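Local coordinates for protein chitin deacetylase 1 (Bombyx mori, PDB 5ZNT) that hydrolyses the N-acetamido groups of N-acetyl-D-glucosamine residues in chitin, yielding chitosan and acetate with the help of a zinc ion, at residues 181-187 / 206-212; 15-19 / 310-314; 171-175 / 190-195. One frame throughout, in Å; residues are numbered along the deposited sequence.

Interaction 1 (181-187 / 206-212). Unlike the reference sequence in segment 181-187: Trp182 (reference Cys).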
# COMPACT_ATOMS: atom_id res chain seq x y z
N LEU A 181 -3.56 13.78 -7.08
CA LEU A 181 -4.35 12.94 -7.97
C LEU A 181 -5.12 11.88 -7.19
O LEU A 181 -4.63 11.34 -6.19
CB LEU A 181 -3.45 12.26 -9.02
CG LEU A 181 -3.13 13.05 -10.30
CD1 LEU A 181 -2.47 14.38 -9.99
CD2 LEU A 181 -2.24 12.23 -11.24
N TRP A 182 -6.35 11.60 -7.64
CA TRP A 182 -7.14 10.47 -7.20
C TRP A 182 -6.63 9.19 -7.87
O TRP A 182 -6.03 9.26 -8.95
CB TRP A 182 -8.63 10.68 -7.54
CG TRP A 182 -9.32 11.56 -6.54
CD1 TRP A 182 -9.27 12.93 -6.46
CD2 TRP A 182 -10.15 11.11 -5.45
NE1 TRP A 182 -10.03 13.36 -5.38
CE2 TRP A 182 -10.58 12.27 -4.76
CE3 TRP A 182 -10.58 9.85 -5.02
CZ2 TRP A 182 -11.40 12.19 -3.63
CZ3 TRP A 182 -11.40 9.78 -3.89
CH2 TRP A 182 -11.80 10.95 -3.22
N PRO A 183 -6.86 8.03 -7.26
CA PRO A 183 -6.56 6.76 -7.96
C PRO A 183 -7.24 6.74 -9.31
O PRO A 183 -8.23 7.45 -9.55
CB PRO A 183 -7.14 5.68 -7.03
CG PRO A 183 -7.11 6.31 -5.66
CD PRO A 183 -7.36 7.80 -5.88
N TYR A 184 -6.71 5.91 -10.21
CA TYR A 184 -7.28 5.77 -11.54
C TYR A 184 -7.10 4.33 -11.99
O TYR A 184 -6.24 3.61 -11.47
CB TYR A 184 -6.63 6.78 -12.52
CG TYR A 184 -5.13 6.70 -12.59
CD1 TYR A 184 -4.49 5.79 -13.43
CD2 TYR A 184 -4.33 7.55 -11.82
CE1 TYR A 184 -3.12 5.71 -13.50
CE2 TYR A 184 -2.95 7.47 -11.86
CZ TYR A 184 -2.35 6.55 -12.70
OH TYR A 184 -0.99 6.47 -12.77
N THR A 185 -7.94 3.89 -12.92
CA THR A 185 -7.73 2.58 -13.52
C THR A 185 -6.84 2.72 -14.76
O THR A 185 -6.69 3.81 -15.33
CB THR A 185 -9.05 1.89 -13.89
OG1 THR A 185 -9.70 2.61 -14.94
CG2 THR A 185 -9.97 1.82 -12.69
N MET A 186 -6.22 1.62 -15.14
CA MET A 186 -5.26 1.66 -16.23
C MET A 186 -5.90 1.33 -17.59
O MET A 186 -5.16 1.08 -18.55
CB MET A 186 -4.10 0.70 -15.96
CG MET A 186 -3.24 1.03 -14.72
SD MET A 186 -2.31 2.58 -14.85
CE MET A 186 -1.92 2.59 -16.57
N TYR A 187 -7.23 1.33 -17.69
CA TYR A 187 -7.86 1.11 -18.99
C TYR A 187 -7.52 2.23 -19.97
O TYR A 187 -7.48 2.02 -21.19
CB TYR A 187 -9.38 1.04 -18.86
CG TYR A 187 -9.96 -0.18 -18.18
CD1 TYR A 187 -9.96 -1.42 -18.80
CD2 TYR A 187 -10.57 -0.06 -16.93
CE1 TYR A 187 -10.53 -2.53 -18.19
CE2 TYR A 187 -11.13 -1.16 -16.30
CZ TYR A 187 -11.12 -2.39 -16.94
OH TYR A 187 -11.69 -3.46 -16.30
N HIS A 206 -5.02 -1.81 -19.36
CA HIS A 206 -4.92 -2.90 -18.40
C HIS A 206 -6.05 -2.74 -17.40
O HIS A 206 -6.28 -1.63 -16.90
CB HIS A 206 -3.57 -2.91 -17.68
CG HIS A 206 -2.38 -3.01 -18.59
ND1 HIS A 206 -1.96 -4.21 -19.14
CD2 HIS A 206 -1.50 -2.08 -19.01
CE1 HIS A 206 -0.88 -4.01 -19.86
NE2 HIS A 206 -0.57 -2.72 -19.80
N ALA A 207 -6.75 -3.84 -17.10
CA ALA A 207 -7.87 -3.83 -16.16
C ALA A 207 -7.36 -3.93 -14.72
O ALA A 207 -7.61 -4.90 -14.00
CB ALA A 207 -8.82 -4.98 -16.48
N VAL A 208 -6.64 -2.88 -14.31
CA VAL A 208 -5.96 -2.83 -13.02
C VAL A 208 -6.14 -1.43 -12.46
O VAL A 208 -6.00 -0.44 -13.18
CB VAL A 208 -4.45 -3.14 -13.14
CG1 VAL A 208 -3.78 -3.12 -11.76
CG2 VAL A 208 -4.21 -4.50 -13.85
N TRP A 209 -6.39 -1.34 -11.16
CA TRP A 209 -6.42 -0.04 -10.49
C TRP A 209 -5.00 0.40 -10.16
O TRP A 209 -4.13 -0.42 -9.86
CB TRP A 209 -7.24 -0.11 -9.20
CG TRP A 209 -8.70 -0.21 -9.40
CD1 TRP A 209 -9.44 -1.35 -9.58
CD2 TRP A 209 -9.63 0.88 -9.43
NE1 TRP A 209 -10.78 -1.03 -9.71
CE2 TRP A 209 -10.92 0.33 -9.63
CE3 TRP A 209 -9.50 2.27 -9.31
CZ2 TRP A 209 -12.07 1.12 -9.71
CZ3 TRP A 209 -10.65 3.05 -9.38
CH2 TRP A 209 -11.92 2.47 -9.59
N GLU A 210 -4.77 1.71 -10.22
CA GLU A 210 -3.52 2.29 -9.76
C GLU A 210 -3.79 3.15 -8.53
O GLU A 210 -4.38 4.23 -8.64
CB GLU A 210 -2.83 3.13 -10.83
CG GLU A 210 -1.54 3.81 -10.32
CD GLU A 210 -0.51 2.77 -9.86
OE1 GLU A 210 -0.41 1.72 -10.53
OE2 GLU A 210 0.21 3.00 -8.87
N MET A 211 -3.33 2.68 -7.36
CA MET A 211 -3.36 3.50 -6.15
C MET A 211 -2.16 4.42 -6.21
O MET A 211 -1.12 4.19 -5.59
CB MET A 211 -3.35 2.63 -4.90
CG MET A 211 -4.69 1.94 -4.65
SD MET A 211 -6.06 3.10 -4.35
CE MET A 211 -5.44 4.03 -2.93
N VAL A 212 -2.32 5.51 -6.98
CA VAL A 212 -1.17 6.31 -7.37
C VAL A 212 -0.51 6.91 -6.14
O VAL A 212 -1.17 7.25 -5.15
CB VAL A 212 -1.61 7.40 -8.38
CG1 VAL A 212 -2.66 8.35 -7.76
CG2 VAL A 212 -0.42 8.17 -8.92
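Thr185 drops its methyl CG2 onto the six-membered ring of Trp209, 3.3 Å from the ring centroid and 8° off the ring normal, a close CH-pi contact over the centre of the face. Its OG1 lies between the backbone N and carbonyl carbon (chi1 66°), which turns CG2 to the indole. On the opposite face of the strand pair the Tyr184 ring and the Glu210 chain lie side by side and point the same way, Glu210 CB standing over the outer part of the ring, 4.0 Å from its centroid. Val212 reaches the same ring nearly at right angles, CB to Tyr184 CE2 3.7 Å. Both polar ends are buried and held from outside, Tyr184 OH by His192 and Glu210 OE2 by the backbone N of Ile172. These residues belong to an antiparallel ladder in the mixed sheet of the deacetylase domain, strand 184-185 against strand 209-214. Tyr184 and Glu210 form its hydrogen-bonded pair, with Glu210 N donating to Tyr184 O at 2.7 Å and the return bond, Tyr184 N to Glu210 O, longer at 3.3 Å; Thr185 and Trp209 form the non-hydrogen-bonded pair. Farther on, Met186 N donates to Val208 O, and His206 N to Met186 O at 3.0 Å. Toward the solvent the partly exposed ring of Tyr187 lies over partly exposed Ala207, the centre of an inverse gamma turn.

Interaction 2 (15-19 / 310-314)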
# COMPACT_ATOMS: atom_id res chain seq x y z
N LEU A 15 -18.18 3.97 -13.28
CA LEU A 15 -18.09 3.26 -12.01
C LEU A 15 -19.03 2.05 -12.04
O LEU A 15 -20.07 2.09 -12.69
CB LEU A 15 -18.44 4.18 -10.84
CG LEU A 15 -17.48 5.34 -10.59
CD1 LEU A 15 -17.95 6.23 -9.43
CD2 LEU A 15 -16.06 4.81 -10.34
N PRO A 16 -18.69 0.97 -11.32
CA PRO A 16 -17.53 0.82 -10.44
C PRO A 16 -16.32 0.15 -11.09
O PRO A 16 -15.31 -0.06 -10.43
CB PRO A 16 -18.08 -0.08 -9.35
CG PRO A 16 -18.95 -1.03 -10.13
CD PRO A 16 -19.62 -0.17 -11.19
N ASP A 17 -16.44 -0.21 -12.37
CA ASP A 17 -15.35 -0.93 -13.01
C ASP A 17 -14.20 -0.01 -13.38
O ASP A 17 -13.05 -0.46 -13.47
CB ASP A 17 -15.86 -1.64 -14.27
CG ASP A 17 -17.02 -2.56 -13.97
OD1 ASP A 17 -17.13 -3.02 -12.81
OD2 ASP A 17 -17.82 -2.82 -14.90
N CYS A 18 -14.48 1.27 -13.60
CA CYS A 18 -13.53 2.13 -14.26
C CYS A 18 -13.69 3.54 -13.71
O CYS A 18 -14.82 4.03 -13.55
CB CYS A 18 -13.73 2.10 -15.79
SG CYS A 18 -12.50 2.98 -16.79
N PHE A 19 -12.57 4.18 -13.42
CA PHE A 19 -12.59 5.57 -13.03
C PHE A 19 -11.40 6.29 -13.64
O PHE A 19 -10.26 5.84 -13.51
CB PHE A 19 -12.60 5.76 -11.51
CG PHE A 19 -12.60 7.19 -11.11
CD1 PHE A 19 -13.69 8.00 -11.39
CD2 PHE A 19 -11.48 7.76 -10.52
CE1 PHE A 19 -13.68 9.34 -11.06
CE2 PHE A 19 -11.48 9.11 -10.18
CZ PHE A 19 -12.57 9.89 -10.46
N VAL A 310 -14.28 4.58 -3.93
CA VAL A 310 -14.33 5.08 -5.30
C VAL A 310 -15.45 4.40 -6.07
O VAL A 310 -16.10 5.02 -6.93
CB VAL A 310 -12.97 4.87 -6.00
CG1 VAL A 310 -13.07 5.17 -7.50
CG2 VAL A 310 -11.93 5.78 -5.37
N GLN A 311 -15.69 3.13 -5.79
CA GLN A 311 -16.69 2.37 -6.52
C GLN A 311 -18.11 2.70 -6.07
O GLN A 311 -19.06 2.39 -6.79
CB GLN A 311 -16.42 0.87 -6.36
CG GLN A 311 -15.15 0.39 -7.10
CD GLN A 311 -14.83 -1.07 -6.80
OE1 GLN A 311 -15.03 -1.56 -5.68
NE2 GLN A 311 -14.35 -1.78 -7.80
N ASN A 312 -18.26 3.31 -4.90
CA ASN A 312 -19.57 3.69 -4.38
C ASN A 312 -19.39 4.91 -3.49
O ASN A 312 -19.41 4.81 -2.26
CB ASN A 312 -20.23 2.52 -3.63
CG ASN A 312 -21.57 2.90 -3.03
OD1 ASN A 312 -22.15 3.93 -3.39
ND2 ASN A 312 -22.06 2.08 -2.10
N PRO A 313 -19.18 6.07 -4.09
CA PRO A 313 -18.79 7.24 -3.30
C PRO A 313 -19.83 7.62 -2.24
O PRO A 313 -21.03 7.70 -2.52
CB PRO A 313 -18.61 8.33 -4.36
CG PRO A 313 -18.26 7.56 -5.60
CD PRO A 313 -19.08 6.32 -5.54
N ARG A 314 -19.35 7.81 -1.02
CA ARG A 314 -20.18 8.16 0.13
C ARG A 314 -19.75 9.51 0.66
O ARG A 314 -18.55 9.80 0.77
CB ARG A 314 -20.05 7.12 1.25
CG ARG A 314 -20.08 5.67 0.80
CD ARG A 314 -21.34 5.36 0.04
NE ARG A 314 -22.56 5.51 0.84
CZ ARG A 314 -23.75 5.79 0.31
NH1 ARG A 314 -23.85 5.97 -1.00
NH2 ARG A 314 -24.82 5.91 1.09
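Gln311 NE2 donates to the carbonyl oxygen of Pro16 at 3.3 Å, a bent bond with 143° at the hydrogen that arrives from above the carbonyl plane rather than along a lone pair. The amide gets there on a chain extended beyond CG (chi2 174°), whose CB and CG pack on Pro16 CB, the two CB atoms of Gln311 and Pro16 being 3.5 Å apart. The peptide bond before Pro16 is cis, and both the ring and the carbonyl of this residue face the helix end. Were Gln311 an alanine, the Pro16 carbonyl would probably lose this amide donor, and Pro16 CB the CG methylene packed on it. The contact is where the N-terminal loop, tied by the disulfide between Cys13 and Cys18, meets the C-terminal end of helix 303-311, and so joins two parts of the deacetylase domain that are remote in sequence. The rest is van der Waals packing. Leu15 straddles a backbone carbonyl of the last helical turn, CD1 lying 3.3 Å and CD2 3.4 Å from Val310 O, while CD1 also reaches Pro313 CD at 4.1 Å just after the helix. Val310 CG1 meets two residues of the loop, 4.1 Å from Leu15 CD2 and equally far from Phe19 CB; both side chains cross that of Val310 at about a right angle. The same methyl, Val310 CG1, meets the Phe19 ring obliquely. Behind this layer Phe19, Val310 and Gln311 all touch Trp209 of strand 209-214, while exposed Pro16 marks the solvent side.

Interaction 3 (171-175 / 190-195); sequences TITAP and MPHRCH
The backbones of 171-175 and 190-195 come nearest at Thr173 and His195, whose CA atoms are 6.1 Å apart, and here two waters join them instead of direct bonds. Water 2 donates to Thr173 O at 2.7 Å and accepts from His195 N at 2.8 Å; water 1 repeats the link in the other sense, from Thr173 N to His195 O. Two imidazoles carry the side-chain packing. Ala174 CB stands squarely over the centre of the His192 ring, 4.0 Å from its centroid and only 1° off the normal, in a CH-pi contact. Ile172 CG2 approaches the same ring at its edge, in plane, 3.4 Å from CE1 of His192, and also packs on Met190 CE. His192 CG lies between its backbone N and carbonyl carbon (chi1 61°), which swings ND1 back to its own chain, where it donates to Arg193 O at 2.8 Å. With NE2 hydrogen-bonded to Tyr184 OH, the rotation of this ring is fixed from two sides. Pro175 and His195 slide past each other in opposite directions: Pro175 CB lies over the imidazole, 3.8 Å from the His195 ring centroid, and Thr173 CG2 sits near the edge, 3.8 Å from CD2 of His195. Glu215 takes NE2 of His195 and would be likely to favour a positive charge on it. Strand 173-174 is parallel to strand 209-214, to which Ile172 and Ala174 bond through their backbones. The N-H and C=O of Thr173 serve the other flank, where two waters take the place of direct strand pairing and join the loop carrying the Cys194-Cys201 disulfide to the mixed sheet of the carbohydrate esterase 4 catalytic domain.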
# COMPACT_ATOMS: atom_id res chain seq x y z
N THR A 171 2.60 1.30 -7.26
CA THR A 171 4.01 1.48 -7.58
C THR A 171 4.28 2.77 -8.35
O THR A 171 5.39 3.30 -8.28
CB THR A 171 4.51 0.29 -8.42
OG1 THR A 171 4.14 -0.94 -7.78
CG2 THR A 171 6.00 0.35 -8.64
N ILE A 172 3.29 3.28 -9.08
CA ILE A 172 3.49 4.44 -9.95
C ILE A 172 3.45 5.71 -9.12
O ILE A 172 2.51 5.93 -8.34
CB ILE A 172 2.43 4.45 -11.05
CG1 ILE A 172 2.66 3.25 -11.97
CG2 ILE A 172 2.48 5.80 -11.83
CD1 ILE A 172 1.56 3.06 -12.99
N THR A 173 4.48 6.54 -9.24
CA THR A 173 4.55 7.81 -8.53
C THR A 173 4.02 8.93 -9.42
O THR A 173 4.28 8.95 -10.63
CB THR A 173 5.99 8.09 -8.11
OG1 THR A 173 6.43 7.08 -7.17
CG2 THR A 173 6.07 9.42 -7.46
N ALA A 174 3.26 9.86 -8.82
CA ALA A 174 2.85 11.05 -9.55
C ALA A 174 3.62 12.24 -9.03
O ALA A 174 3.69 12.44 -7.82
CB ALA A 174 1.34 11.31 -9.39
N PRO A 175 4.23 13.05 -9.90
CA PRO A 175 5.01 14.19 -9.40
C PRO A 175 4.13 15.13 -8.58
O PRO A 175 2.92 15.23 -8.81
CB PRO A 175 5.53 14.87 -10.68
CG PRO A 175 4.61 14.45 -11.74
CD PRO A 175 4.16 13.03 -11.37
N MET A 190 -2.47 6.98 -18.55
CA MET A 190 -2.16 7.60 -17.27
C MET A 190 -2.38 9.11 -17.35
O MET A 190 -1.98 9.73 -18.35
CB MET A 190 -0.70 7.34 -16.87
CG MET A 190 -0.38 5.89 -16.57
SD MET A 190 1.40 5.65 -16.50
CE MET A 190 1.87 6.91 -15.34
N PRO A 191 -2.95 9.73 -16.32
CA PRO A 191 -3.21 11.17 -16.38
C PRO A 191 -2.02 12.01 -15.93
O PRO A 191 -2.21 13.15 -15.50
CB PRO A 191 -4.38 11.35 -15.42
CG PRO A 191 -4.08 10.29 -14.34
CD PRO A 191 -3.50 9.11 -15.10
N HIS A 192 -0.81 11.47 -16.00
CA HIS A 192 0.38 12.20 -15.57
C HIS A 192 1.59 11.54 -16.22
O HIS A 192 1.50 10.44 -16.76
CB HIS A 192 0.54 12.21 -14.05
CG HIS A 192 0.68 10.84 -13.46
ND1 HIS A 192 1.91 10.22 -13.32
CD2 HIS A 192 -0.24 9.98 -12.97
CE1 HIS A 192 1.73 9.03 -12.78
NE2 HIS A 192 0.44 8.85 -12.56
N ARG A 193 2.71 12.25 -16.17
CA ARG A 193 3.95 11.76 -16.76
C ARG A 193 4.47 10.54 -16.00
O ARG A 193 4.27 10.40 -14.79
CB ARG A 193 5.03 12.84 -16.73
CG ARG A 193 4.76 14.06 -17.59
CD ARG A 193 6.02 14.90 -17.71
NE ARG A 193 5.82 15.92 -18.74
CZ ARG A 193 5.22 17.08 -18.52
NH1 ARG A 193 4.76 17.36 -17.31
NH2 ARG A 193 5.06 17.95 -19.53
N CYS A 194 5.16 9.67 -16.73
CA CYS A 194 5.96 8.61 -16.11
C CYS A 194 7.10 9.26 -15.34
O CYS A 194 7.97 9.91 -15.93
CB CYS A 194 6.48 7.66 -17.17
SG CYS A 194 7.18 6.14 -16.47
N HIS A 195 7.11 9.10 -14.02
CA HIS A 195 7.95 9.89 -13.13
C HIS A 195 8.98 9.01 -12.44
O HIS A 195 8.67 7.91 -11.97
CB HIS A 195 7.08 10.61 -12.09
CG HIS A 195 7.82 11.59 -11.23
ND1 HIS A 195 8.38 12.75 -11.73
CD2 HIS A 195 8.09 11.59 -9.90
CE1 HIS A 195 8.97 13.41 -10.75
NE2 HIS A 195 8.80 12.73 -9.63
O HOH W 1 6.83 5.99 -11.26
O HOH W 2 5.03 7.66 -12.84

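How the interactions relate
Interactions 1 and 3 share the mixed sheet: strand 209-214 pairs with 184-185 on one flank and 173-174 on the other, and the two contacts meet where Tyr184 and Glu210 bind residues of interaction 3. Interaction 1 is the buried one, held by direct backbone bonds and close aromatic packing. Partly buried interaction 3 replaces such bonds with waters and leans on imidazole faces. Interaction 2 lies at the surface, with a single bent hydrogen bond from a side-chain amide among aliphatic contacts, and reaches the sheet through Phe19, whose carbonyl is placed to accept from Thr185 N at 3.1 Å. Interactions 2 and 3 do not touch, their nearest atoms being about 8 Å apart.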